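Leucine aminopeptidase 1 (Caenorhabditis elegans, PDB 2HC9) is a zinc-dependent M17 leucine aminopeptidase that releases the N-terminal amino acid, preferably leucine, from peptides and probably acts as a digestive enzyme. Local coordinates at residues A[4-9]-A[146-151]; A[20-25]-A[112-117]; A[119-124]-A[160-165]; A[394-399]-A[473-478]. The protein carries 1 engineered substitution. All coordinates share one frame; numbering follows the deposited sequence. Where two conformers were deposited one is given.

Interaction 1. Residues A[4-9]-A[146-151]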
loop_
_atom_site.group_PDB
_atom_site.type_symbol
_atom_site.label_atom_id
_atom_site.label_comp_id
_atom_site.label_asym_id
_atom_site.label_seq_id
_atom_site.Cartn_x
_atom_site.Cartn_y
_atom_site.Cartn_z
ATOM N N VAL A 4 -8.776 -9.423 -46.081
ATOM C CA VAL A 4 -7.654 -8.563 -46.447
ATOM C C VAL A 4 -6.851 -9.224 -47.562
ATOM O O VAL A 4 -6.372 -10.335 -47.416
ATOM C CB VAL A 4 -6.741 -8.244 -45.224
ATOM C CG1 VAL A 4 -5.497 -7.481 -45.674
ATOM C CG2 VAL A 4 -7.494 -7.434 -44.196
ATOM N N LEU A 5 -6.745 -8.543 -48.698
ATOM C CA LEU A 5 -5.953 -9.055 -49.818
ATOM C C LEU A 5 -4.883 -8.027 -50.110
ATOM O O LEU A 5 -5.166 -6.825 -50.149
ATOM C CB LEU A 5 -6.836 -9.198 -51.085
ATOM C CG LEU A 5 -6.077 -9.682 -52.336
ATOM C CD1 LEU A 5 -5.610 -11.137 -52.150
ATOM C CD2 LEU A 5 -6.986 -9.573 -53.583
ATOM N N VAL A 6 -3.664 -8.501 -50.305
ATOM C CA VAL A 6 -2.561 -7.647 -50.679
ATOM C C VAL A 6 -2.298 -7.883 -52.174
ATOM O O VAL A 6 -2.164 -9.036 -52.614
ATOM C CB VAL A 6 -1.275 -7.968 -49.859
ATOM C CG1 VAL A 6 -0.127 -7.028 -50.275
ATOM C CG2 VAL A 6 -1.555 -7.855 -48.349
ATOM N N ARG A 7 -2.244 -6.795 -52.940
ATOM C CA ARG A 7 -1.991 -6.899 -54.391
ATOM C C ARG A 7 -0.761 -6.132 -54.814
ATOM O O ARG A 7 -0.378 -5.119 -54.217
ATOM C CB ARG A 7 -3.196 -6.384 -55.190
ATOM C CG ARG A 7 -4.497 -7.145 -54.900
ATOM C CD ARG A 7 -5.682 -6.702 -55.768
ATOM N NE ARG A 7 -6.062 -5.307 -55.573
ATOM C CZ ARG A 7 -7.230 -4.800 -55.975
ATOM N NH1 ARG A 7 -8.114 -5.585 -56.590
ATOM N NH2 ARG A 7 -7.506 -3.517 -55.801
ATOM N N ASN A 8 -0.173 -6.610 -55.904
ATOM C CA ASN A 8 1.014 -6.023 -56.484
ATOM C C ASN A 8 0.557 -4.993 -57.512
ATOM O O ASN A 8 0.282 -5.356 -58.650
ATOM C CB ASN A 8 1.771 -7.167 -57.162
ATOM C CG ASN A 8 3.076 -6.737 -57.786
ATOM O OD1 ASN A 8 3.598 -5.640 -57.530
ATOM N ND2 ASN A 8 3.632 -7.629 -58.617
ATOM N N GLY A 9 0.427 -3.728 -57.104
ATOM C CA GLY A 9 -0.009 -2.645 -58.003
ATOM C C GLY A 9 -1.441 -2.196 -57.765
ATOM O O GLY A 9 -2.292 -2.995 -57.333
ATOM N N VAL A 146 -11.073 -5.504 -47.835
ATOM C CA VAL A 146 -9.861 -4.667 -47.805
ATOM C C VAL A 146 -8.890 -5.088 -48.904
ATOM O O VAL A 146 -8.557 -6.268 -49.031
ATOM C CB VAL A 146 -9.161 -4.704 -46.424
ATOM C CG1 VAL A 146 -7.889 -3.850 -46.417
ATOM C CG2 VAL A 146 -10.148 -4.285 -45.312
ATOM N N ASN A 147 -8.468 -4.121 -49.716
ATOM C CA ASN A 147 -7.377 -4.335 -50.668
ATOM C C ASN A 147 -6.211 -3.414 -50.309
ATOM O O ASN A 147 -6.362 -2.191 -50.316
ATOM C CB ASN A 147 -7.832 -4.031 -52.099
ATOM C CG ASN A 147 -8.736 -5.126 -52.653
ATOM O OD1 ASN A 147 -8.283 -6.217 -53.013
ATOM N ND2 ASN A 147 -10.020 -4.840 -52.690
ATOM N N ILE A 148 -5.069 -4.010 -49.982
ATOM C CA ILE A 148 -3.817 -3.267 -49.840
ATOM C C ILE A 148 -3.026 -3.387 -51.140
ATOM O O ILE A 148 -2.410 -4.423 -51.433
ATOM C CB ILE A 148 -2.958 -3.785 -48.628
ATOM C CG1 ILE A 148 -3.844 -3.864 -47.353
ATOM C CG2 ILE A 148 -1.702 -2.903 -48.449
ATOM C CD1 ILE A 148 -3.180 -4.546 -46.172
ATOM N N ASP A 149 -3.046 -2.302 -51.904
ATOM C CA ASP A 149 -2.345 -2.218 -53.187
ATOM C C ASP A 149 -0.976 -1.581 -53.023
ATOM O O ASP A 149 -0.838 -0.385 -52.736
ATOM C CB ASP A 149 -3.195 -1.441 -54.206
ATOM C CG ASP A 149 -4.436 -2.223 -54.643
ATOM O OD1 ASP A 149 -4.614 -3.393 -54.207
ATOM O OD2 ASP A 149 -5.228 -1.664 -55.420
ATOM N N VAL A 150 0.041 -2.407 -53.210
ATOM C CA VAL A 150 1.391 -1.975 -52.972
ATOM C C VAL A 150 1.935 -1.470 -54.304
ATOM O O VAL A 150 1.886 -2.187 -55.311
ATOM C CB VAL A 150 2.270 -3.127 -52.471
ATOM C CG1 VAL A 150 3.685 -2.628 -52.228
ATOM C CG2 VAL A 150 1.684 -3.755 -51.191
ATOM N N VAL A 151 2.448 -0.244 -54.285
ATOM C CA VAL A 151 3.108 0.360 -55.449
ATOM C C VAL A 151 4.612 0.276 -55.198
ATOM O O VAL A 151 5.192 1.093 -54.455
ATOM C CB VAL A 151 2.695 1.830 -55.618
ATOM C CG1 VAL A 151 3.379 2.438 -56.850
ATOM C CG2 VAL A 151 1.169 1.947 -55.738
HETATM O O HOH W 1 3.588 -2.973 -57.126
#

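Interaction 2. Residues A[20-25]-A[112-117]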
loop_
_atom_site.group_PDB
_atom_site.type_symbol
_atom_site.label_atom_id
_atom_site.label_comp_id
_atom_site.label_asym_id
_atom_site.label_seq_id
_atom_site.Cartn_x
_atom_site.Cartn_y
_atom_site.Cartn_z
ATOM N N LEU A 20 -10.898 5.298 -48.922
ATOM C CA LEU A 20 -9.575 5.273 -49.508
ATOM C C LEU A 20 -8.544 5.780 -48.503
ATOM O O LEU A 20 -8.679 6.876 -47.947
ATOM C CB LEU A 20 -9.519 6.160 -50.765
ATOM C CG LEU A 20 -8.115 6.392 -51.341
ATOM C CD1 LEU A 20 -7.551 5.100 -51.915
ATOM C CD2 LEU A 20 -8.117 7.504 -52.424
ATOM N N ILE A 21 -7.492 5.003 -48.295
ATOM C CA ILE A 21 -6.397 5.481 -47.452
ATOM C C ILE A 21 -5.079 5.375 -48.208
ATOM O O ILE A 21 -4.675 4.284 -48.619
ATOM C CB ILE A 21 -6.351 4.720 -46.095
ATOM C CG1 ILE A 21 -7.653 4.971 -45.325
ATOM C CG2 ILE A 21 -5.102 5.153 -45.267
ATOM C CD1 ILE A 21 -7.840 4.097 -44.143
ATOM N N ILE A 22 -4.430 6.524 -48.409
ATOM C CA ILE A 22 -3.120 6.573 -49.078
ATOM C C ILE A 22 -2.000 6.634 -48.038
ATOM O O ILE A 22 -2.064 7.423 -47.095
ATOM C CB ILE A 22 -3.006 7.804 -50.025
ATOM C CG1 ILE A 22 -4.160 7.784 -51.031
ATOM C CG2 ILE A 22 -1.624 7.837 -50.750
ATOM C CD1 ILE A 22 -4.423 9.156 -51.681
ATOM N N VAL A 23 -0.984 5.792 -48.211
ATOM C CA VAL A 23 0.096 5.690 -47.228
ATOM C C VAL A 23 1.473 5.795 -47.882
ATOM O O VAL A 23 1.758 5.117 -48.879
ATOM C CB VAL A 23 -0.003 4.361 -46.427
ATOM C CG1 VAL A 23 1.064 4.328 -45.286
ATOM C CG2 VAL A 23 -1.418 4.174 -45.889
ATOM N N GLY A 24 2.336 6.649 -47.328
ATOM C CA GLY A 24 3.717 6.710 -47.815
ATOM C C GLY A 24 4.622 7.571 -46.943
ATOM O O GLY A 24 4.160 8.483 -46.282
ATOM N N LYS A 25 5.916 7.275 -46.966
ATOM C CA LYS A 25 6.912 8.250 -46.519
ATOM C C LYS A 25 6.890 9.542 -47.309
ATOM O O LYS A 25 6.676 9.550 -48.526
ATOM C CB LYS A 25 8.313 7.652 -46.505
ATOM C CG LYS A 25 8.499 6.597 -45.400
ATOM C CD LYS A 25 9.826 5.895 -45.544
ATOM C CE LYS A 25 10.182 5.131 -44.272
ATOM N NZ LYS A 25 11.359 4.267 -44.506
ATOM N N VAL A 112 -3.745 2.480 -50.827
ATOM C CA VAL A 112 -2.660 2.658 -51.785
ATOM C C VAL A 112 -1.376 2.899 -50.991
ATOM O O VAL A 112 -1.184 3.968 -50.392
ATOM C CB VAL A 112 -2.910 3.825 -52.741
ATOM C CG1 VAL A 112 -1.703 3.959 -53.693
ATOM C CG2 VAL A 112 -4.207 3.574 -53.556
ATOM N N LEU A 113 -0.530 1.891 -50.998
ATOM C CA LEU A 113 0.712 1.899 -50.208
ATOM C C LEU A 113 1.917 2.166 -51.106
ATOM O O LEU A 113 2.361 1.282 -51.848
ATOM C CB LEU A 113 0.876 0.566 -49.463
ATOM C CG LEU A 113 2.193 0.356 -48.671
ATOM C CD1 LEU A 113 2.340 1.414 -47.561
ATOM C CD2 LEU A 113 2.215 -1.039 -48.063
ATOM N N PHE A 114 2.462 3.382 -51.004
ATOM C CA PHE A 114 3.699 3.732 -51.717
ATOM C C PHE A 114 4.893 3.421 -50.830
ATOM O O PHE A 114 5.265 4.218 -49.990
ATOM C CB PHE A 114 3.715 5.221 -52.049
ATOM C CG PHE A 114 2.667 5.630 -53.043
ATOM C CD1 PHE A 114 2.807 5.303 -54.394
ATOM C CD2 PHE A 114 1.563 6.377 -52.636
ATOM C CE1 PHE A 114 1.834 5.692 -55.337
ATOM C CE2 PHE A 114 0.582 6.778 -53.565
ATOM C CZ PHE A 114 0.725 6.435 -54.920
ATOM N N ALA A 115 5.483 2.255 -51.002
ATOM C CA ALA A 115 6.553 1.846 -50.098
ATOM C C ALA A 115 7.669 1.298 -50.934
ATOM O O ALA A 115 7.439 0.563 -51.902
ATOM C CB ALA A 115 6.052 0.809 -49.105
ATOM N N GLU A 116 8.890 1.663 -50.564
ATOM C CA GLU A 116 10.091 1.062 -51.115
ATOM C C GLU A 116 10.183 -0.375 -50.667
ATOM O O GLU A 116 9.637 -0.739 -49.628
ATOM C CB GLU A 116 11.330 1.813 -50.626
ATOM C CG GLU A 116 11.595 3.107 -51.361
ATOM C CD GLU A 116 12.639 2.958 -52.451
ATOM O OE1 GLU A 116 12.305 2.423 -53.528
ATOM O OE2 GLU A 116 13.795 3.387 -52.228
ATOM N N TYR A 117 10.900 -1.189 -51.430
ATOM C CA TYR A 117 10.932 -2.632 -51.213
ATOM C C TYR A 117 11.271 -3.058 -49.773
ATOM O O TYR A 117 10.632 -3.964 -49.232
ATOM C CB TYR A 117 11.939 -3.231 -52.185
ATOM C CG TYR A 117 11.838 -4.691 -52.425
ATOM C CD1 TYR A 117 10.614 -5.305 -52.665
ATOM C CD2 TYR A 117 12.988 -5.465 -52.437
ATOM C CE1 TYR A 117 10.546 -6.659 -52.916
ATOM C CE2 TYR A 117 12.930 -6.801 -52.671
ATOM C CZ TYR A 117 11.729 -7.393 -52.911
ATOM O OH TYR A 117 11.724 -8.738 -53.151
HETATM O O HOH W 2 6.918 4.864 -48.134
#

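Interaction 3. Residues A[119-124]-A[160-165]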
loop_
_atom_site.group_PDB
_atom_site.type_symbol
_atom_site.label_atom_id
_atom_site.label_comp_id
_atom_site.label_asym_id
_atom_site.label_seq_id
_atom_site.Cartn_x
_atom_site.Cartn_y
_atom_site.Cartn_z
ATOM N N ASP A 119 10.589 -1.605 -47.077
ATOM C CA ASP A 119 9.522 -1.197 -46.158
ATOM C C ASP A 119 8.245 -2.000 -46.300
ATOM O O ASP A 119 7.404 -1.953 -45.408
ATOM C CB ASP A 119 9.160 0.269 -46.359
ATOM C CG ASP A 119 10.245 1.229 -45.827
ATOM O OD1 ASP A 119 11.181 0.768 -45.137
ATOM O OD2 ASP A 119 10.159 2.433 -46.124
ATOM N N VAL A 120 8.064 -2.680 -47.437
ATOM C CA VAL A 120 6.748 -3.225 -47.781
ATOM C C VAL A 120 6.204 -4.166 -46.699
ATOM O O VAL A 120 5.048 -4.029 -46.285
ATOM C CB VAL A 120 6.756 -3.952 -49.145
ATOM C CG1 VAL A 120 5.418 -4.702 -49.345
ATOM C CG2 VAL A 120 7.003 -2.928 -50.273
ATOM N N LEU A 121 7.019 -5.122 -46.249
ATOM C CA LEU A 121 6.502 -6.145 -45.337
ATOM C C LEU A 121 5.993 -5.532 -44.015
ATOM O O LEU A 121 4.897 -5.840 -43.558
ATOM C CB LEU A 121 7.584 -7.196 -45.063
ATOM C CG LEU A 121 7.163 -8.417 -44.245
ATOM C CD1 LEU A 121 8.006 -9.603 -44.681
ATOM C CD2 LEU A 121 7.307 -8.185 -42.696
ATOM N N SER A 122 6.809 -4.678 -43.395
ATOM C CA SER A 122 6.425 -4.058 -42.117
ATOM C C SER A 122 5.212 -3.157 -42.283
ATOM O O SER A 122 4.349 -3.090 -41.389
ATOM C CB SER A 122 7.595 -3.250 -41.538
ATOM O OG SER A 122 7.914 -2.190 -42.416
ATOM N N HIS A 123 5.144 -2.452 -43.425
ATOM C CA HIS A 123 4.035 -1.525 -43.668
ATOM C C HIS A 123 2.735 -2.283 -43.870
ATOM O O HIS A 123 1.697 -1.918 -43.303
ATOM C CB HIS A 123 4.335 -0.648 -44.891
ATOM C CG HIS A 123 5.348 0.427 -44.614
ATOM N ND1 HIS A 123 5.457 1.571 -45.381
ATOM C CD2 HIS A 123 6.261 0.554 -43.620
ATOM C CE1 HIS A 123 6.428 2.333 -44.899
ATOM N NE2 HIS A 123 6.931 1.741 -43.831
ATOM N N VAL A 124 2.784 -3.337 -44.683
ATOM C CA VAL A 124 1.605 -4.201 -44.858
ATOM C C VAL A 124 1.128 -4.767 -43.495
ATOM O O VAL A 124 -0.056 -4.695 -43.168
ATOM C CB VAL A 124 1.878 -5.324 -45.881
ATOM C CG1 VAL A 124 0.749 -6.386 -45.851
ATOM C CG2 VAL A 124 2.027 -4.719 -47.274
ATOM N N ALA A 160 3.048 -11.034 -53.063
ATOM C CA ALA A 160 1.730 -10.552 -52.667
ATOM C C ALA A 160 0.934 -11.676 -52.000
ATOM O O ALA A 160 0.182 -11.430 -51.045
ATOM C CB ALA A 160 0.971 -9.938 -53.843
ATOM N N VAL A 161 1.135 -12.908 -52.470
ATOM C CA VAL A 161 0.506 -14.075 -51.803
ATOM C C VAL A 161 1.046 -14.180 -50.378
ATOM O O VAL A 161 0.274 -14.324 -49.414
ATOM C CB VAL A 161 0.778 -15.425 -52.542
ATOM C CG1 VAL A 161 0.065 -16.572 -51.835
ATOM C CG2 VAL A 161 0.254 -15.364 -53.988
ATOM N N PHE A 162 2.364 -14.125 -50.253
ATOM C CA PHE A 162 2.958 -14.211 -48.916
ATOM C C PHE A 162 2.434 -13.088 -48.000
ATOM O O PHE A 162 2.125 -13.338 -46.843
ATOM C CB PHE A 162 4.503 -14.193 -48.946
ATOM C CG PHE A 162 5.080 -13.910 -47.590
ATOM C CD1 PHE A 162 5.041 -14.895 -46.592
ATOM C CD2 PHE A 162 5.508 -12.630 -47.264
ATOM C CE1 PHE A 162 5.508 -14.601 -45.292
ATOM C CE2 PHE A 162 5.956 -12.336 -45.980
ATOM C CZ PHE A 162 5.937 -13.308 -45.006
ATOM N N LEU A 163 2.366 -11.858 -48.505
ATOM C CA LEU A 163 1.929 -10.718 -47.687
ATOM C C LEU A 163 0.459 -10.857 -47.269
ATOM O O LEU A 163 0.073 -10.455 -46.180
ATOM C CB LEU A 163 2.159 -9.404 -48.453
ATOM C CG LEU A 163 3.645 -9.035 -48.642
ATOM C CD1 LEU A 163 3.782 -7.911 -49.703
ATOM C CD2 LEU A 163 4.290 -8.586 -47.318
ATOM N N THR A 164 -0.366 -11.437 -48.141
ATOM C CA THR A 164 -1.741 -11.753 -47.763
ATOM C C THR A 164 -1.777 -12.797 -46.634
ATOM O O THR A 164 -2.565 -12.679 -45.690
ATOM C CB THR A 164 -2.512 -12.265 -49.010
ATOM O OG1 THR A 164 -2.474 -11.237 -50.010
ATOM C CG2 THR A 164 -3.960 -12.605 -48.683
ATOM N N ASP A 165 -0.937 -13.829 -46.756
ATOM C CA ASP A 165 -0.828 -14.856 -45.720
ATOM C C ASP A 165 -0.259 -14.274 -44.429
ATOM O O ASP A 165 -0.687 -14.653 -43.329
ATOM C CB ASP A 165 0.072 -15.981 -46.195
ATOM C CG ASP A 165 -0.617 -16.904 -47.200
ATOM O OD1 ASP A 165 -1.860 -16.967 -47.213
ATOM O OD2 ASP A 165 0.101 -17.574 -47.957
#

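Interaction 4. Residues A[394-399]-A[473-478]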
loop_
_atom_site.group_PDB
_atom_site.type_symbol
_atom_site.label_atom_id
_atom_site.label_comp_id
_atom_site.label_asym_id
_atom_site.label_seq_id
_atom_site.Cartn_x
_atom_site.Cartn_y
_atom_site.Cartn_z
ATOM N N LYS A 394 14.035 -5.080 -37.157
ATOM C CA LYS A 394 14.060 -3.833 -37.911
ATOM C C LYS A 394 13.368 -4.014 -39.265
ATOM O O LYS A 394 12.583 -3.165 -39.676
ATOM C CB LYS A 394 15.492 -3.311 -38.096
ATOM C CG LYS A 394 16.081 -2.696 -36.797
ATOM C CD LYS A 394 17.398 -1.993 -37.116
ATOM C CE LYS A 394 18.279 -1.780 -35.881
ATOM N NZ LYS A 394 17.657 -0.844 -34.946
ATOM N N ALA A 395 13.638 -5.144 -39.921
ATOM C CA ALA A 395 13.086 -5.386 -41.260
ATOM C C ALA A 395 11.596 -5.715 -41.225
ATOM O O ALA A 395 10.905 -5.478 -42.204
ATOM C CB ALA A 395 13.863 -6.491 -41.974
ATOM N N SER A 396 11.117 -6.279 -40.110
ATOM C CA SER A 396 9.714 -6.742 -39.988
ATOM C C SER A 396 8.822 -5.708 -39.328
ATOM O O SER A 396 7.608 -5.773 -39.489
ATOM C CB SER A 396 9.620 -8.026 -39.141
ATOM O OG SER A 396 10.162 -7.823 -37.831
ATOM N N GLY A 397 9.412 -4.784 -38.569
ATOM C CA GLY A 397 8.634 -3.948 -37.644
ATOM C C GLY A 397 8.234 -4.561 -36.300
ATOM O O GLY A 397 7.683 -3.854 -35.452
ATOM N N ASP A 398 8.536 -5.849 -36.087
ATOM C CA ASP A 398 8.341 -6.500 -34.781
ATOM C C ASP A 398 9.696 -6.320 -34.060
ATOM O O ASP A 398 10.563 -7.179 -34.134
ATOM C CB ASP A 398 8.043 -8.002 -34.956
ATOM C CG ASP A 398 6.592 -8.297 -35.359
ATOM O OD1 ASP A 398 5.762 -7.354 -35.507
ATOM O OD2 ASP A 398 6.283 -9.491 -35.544
ATOM N N LEU A 399 9.886 -5.171 -33.432
ATOM C CA LEU A 399 11.212 -4.776 -32.909
ATOM C C LEU A 399 11.714 -5.701 -31.824
ATOM O O LEU A 399 10.918 -6.273 -31.063
ATOM C CB LEU A 399 11.167 -3.340 -32.388
ATOM C CG LEU A 399 10.951 -2.285 -33.488
ATOM C CD1 LEU A 399 10.708 -0.904 -32.881
ATOM C CD2 LEU A 399 12.202 -2.243 -34.361
ATOM N N PRO A 473 4.536 -13.281 -36.119
ATOM C CA PRO A 473 4.603 -13.733 -37.529
ATOM C C PRO A 473 5.517 -12.886 -38.434
ATOM O O PRO A 473 6.275 -13.445 -39.230
ATOM C CB PRO A 473 3.143 -13.664 -38.001
ATOM C CG PRO A 473 2.328 -13.886 -36.692
ATOM C CD PRO A 473 3.138 -13.164 -35.630
ATOM N N ALA A 474 5.479 -11.568 -38.302
ATOM C CA ALA A 474 6.326 -10.730 -39.164
ATOM C C ALA A 474 7.795 -10.952 -38.795
ATOM O O ALA A 474 8.629 -11.142 -39.674
ATOM C CB ALA A 474 5.938 -9.250 -39.065
ATOM N N LEU A 475 8.108 -10.934 -37.500
ATOM C CA LEU A 475 9.485 -11.181 -37.028
ATOM C C LEU A 475 10.051 -12.494 -37.570
ATOM O O LEU A 475 11.143 -12.516 -38.138
ATOM C CB LEU A 475 9.511 -11.265 -35.489
ATOM C CG LEU A 475 10.911 -11.514 -34.924
ATOM C CD1 LEU A 475 11.915 -10.376 -35.334
ATOM C CD2 LEU A 475 10.807 -11.596 -33.393
ATOM N N PHE A 476 9.321 -13.594 -37.389
ATOM C CA PHE A 476 9.864 -14.883 -37.806
ATOM C C PHE A 476 9.835 -15.116 -39.306
ATOM O O PHE A 476 10.632 -15.872 -39.828
ATOM C CB PHE A 476 9.250 -16.046 -37.035
ATOM C CG PHE A 476 9.785 -16.148 -35.641
ATOM C CD1 PHE A 476 11.035 -16.712 -35.416
ATOM C CD2 PHE A 476 9.088 -15.591 -34.571
ATOM C CE1 PHE A 476 11.583 -16.759 -34.119
ATOM C CE2 PHE A 476 9.610 -15.651 -33.268
ATOM C CZ PHE A 476 10.866 -16.230 -33.047
ATOM N N SER A 477 8.922 -14.446 -39.991
ATOM C CA SER A 477 8.937 -14.473 -41.455
ATOM C C SER A 477 10.212 -13.859 -41.991
ATOM O O SER A 477 10.811 -14.404 -42.906
ATOM C CB SER A 477 7.729 -13.721 -42.013
ATOM O OG SER A 477 6.591 -14.510 -41.757
ATOM N N THR A 478 10.631 -12.732 -41.414
ATOM C CA THR A 478 11.876 -12.078 -41.862
ATOM C C THR A 478 13.085 -12.833 -41.360
ATOM O O THR A 478 14.058 -12.976 -42.091
ATOM C CB THR A 478 12.035 -10.547 -41.516
ATOM O OG1 THR A 478 11.970 -10.322 -40.099
ATOM C CG2 THR A 478 10.994 -9.683 -42.247
HETATM O O HOH W 3 3.856 -9.801 -36.646
#

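Interaction 1. Residues A[4-9]-A[146-151]
R7 and D149 lie side by side and point the same way, and the arginine takes the carboxylate side-on with two nitrogens. NE meets OD1 of D149 at 2.8 Å, almost in the guanidinium plane, while R7 NH2 reaches D149 OD2 at 3.0 Å through that oxygen's syn lone pair; the flat groups are turned 35° apart. The bend in the arginine chain at chi3 folds the guanidinium back over the neighbouring strand, where N147 stacks on one of its faces: the planes are 19° apart, and N147 OD1 stands 3.4 Å from R7 CZ. D149 OD2 also accepts from H110 NE2 and Q11 N, and R7 NH1 donates to A12 O, so both charged groups have further partners. With an alanine in place of R7, the D149 carboxylate would probably lose its counter-charge and the N147 amide the group stacked on it. On the other face aliphatic groups pack together: V4 CG1 touches I148 CD1 at 3.8 Å, and V6 CG1 meets V150 CG2 at 3.9 Å, beneath helices 120-128 and 157-178. Between the faces run the bonds L5 N to V146 O, I148 N to L5 O, R7 N to I148 O and V150 N to R7 O, with the strand axes 4.7 Å apart and inclined at 22°. This parallel beta pairing places outermost strand 3-8 beside 145-151 in the N-terminal domain's macro-like sheet.

Interaction 2. Residues A[20-25]-A[112-117]
The F114 ring meets I22 at its edge: I22 CG2 lies near the ring plane, 3.7 Å from CE2 of F114, and the two side chains run side by side in the same direction. A second aromatic, F38 of helix 36-42, makes an edge-to-face pair with the F114 ring. F114 projects from the same face of the sheet as I22, and its chi1 (-67°) sets the ring beside the backbone N with an edge toward I22 CG2. V112 projects from that face too, and its CG2 is met by CD1 of L20 at 4.0 Å. On the other face V23 and L113 touch through CG1 of V23 and CD1 of L113, 3.9 Å apart.

The backbones hold these groups in parallel register, I22 beside V112 and V23 beside L113, with the strand axes only 6° from parallel. V112 N donates to I21 O, V23 N to V112 O, and F114 N to V23 O; the last is the shortest at 2.8 Å, its donor almost in line with the carbonyl. Beyond it a water bridges the two diverging strands, accepting from K25 N at 2.9 Å and donating to F114 O at 2.6 Å. At G24 a CB would stand tight against F114 CB.

K25 is the N-cap of helix 26-31, and its NZ forms a salt bridge with D119. Strand 72-77 flanks 18-25 on the side away from 108-114. Helix 36-42 covers the face of L20, I22 and V112, while helix 120-128 packs against L113 from the other face.

Interaction 3. Residues A[119-124]-A[160-165]
Two helices of the N-terminal part of the chain, 120-128 and 157-178, pack through aliphatic and aromatic side chains beside the macro-like sheet, on the same side as V6 of strand 3-8. Their short segments run in roughly the same direction, with the axes inclined at 35° and 10.5 Å apart at closest approach. That separation is bridged mainly by L163, which points toward the partner helix and loses more surface to it than any other residue of the pair. Its two methyls divide the work: CD1 meets CG1 of V120 at 3.6 Å, the two side chains crossing at about a right angle, whereas CD2 of L163 rests 3.8 Å from the backbone CA of L121. Farther along helix 120-128, V124 turns toward L163 and lays CG1 4.2 Å from its CB. V6 touches both V124 and L163, so the strand adds a third wall to this buried cluster.

T164 faces away from helix 120-128, and its hydroxyl serves the sheet instead, accepting from V6 N while donating to A160 O within its own helix. L121 also touches A474 and T478 of helix 473-480, which joins the packing to the catalytic domain. F162 swings its ring toward the same place, with CG anti to the backbone N (chi1 165°), and L121 CD1 approaches the ring edge, near its plane, 3.7 Å from F162 CE2.

Interaction 4. Residues A[394-399]-A[473-478]
The start of helix 473-480 meets the end of helix 383-396 within the catalytic domain, and D398, just beyond that end, turns its carboxylate toward the first turn of the other helix. L475 N donates to D398 OD2 at 3.0 Å (153° at the hydrogen), arriving from above the carboxylate plane, 48° out of it. The same oxygen receives a water at 2.7 Å that in turn accepts from A474 N, and it takes a further bond from G472 N. Backbone N-H groups at a helix start would probably favour a negative charge here, while OD1 of D398 forms a salt bridge with R129. An alanine in its place is likely to leave L475 N without this acceptor and R129 without its anionic mate.

The loop carrying D398 is shaped by an ST turn, in which S396 OG accepts from D398 N at 3.1 Å. G397, the first residue to leave the helix, has positive phi. With chi1 at 58°, OG of S396 sits between the backbone N and the carbonyl carbon, which suits this turn and a bond to A392 O; its CB packs 3.3 Å from A474 O. In one of its two conformers T478 reaches the same CB with OG1; A392 O and L475 O both lie near that hydroxyl, whose proton is not settled. L475 CB also packs 3.6 Å from D398 CB.

From the N terminus, strand 3-8 comes first, and interaction 1 closes a loop of 136 residues when 146-151 pairs with it. Interaction 2 is nested inside that loop, and the two are joined in one sheet by backbone bonds between strands 145-151 and 108-114. Interaction 3 crosses interaction 1: helix 120-128 precedes strand 145-151 and helix 157-178 follows it, and V6 O packs on A160 CB. Interactions 2 and 3 are in series, with L113 and A115 packed on H123. Interaction 4 closes later, in series with the rest, inside the catalytic domain; S122 against S396 and F162 against S477 connect it to interaction 3, whereas interactions 1 and 2 do not touch it.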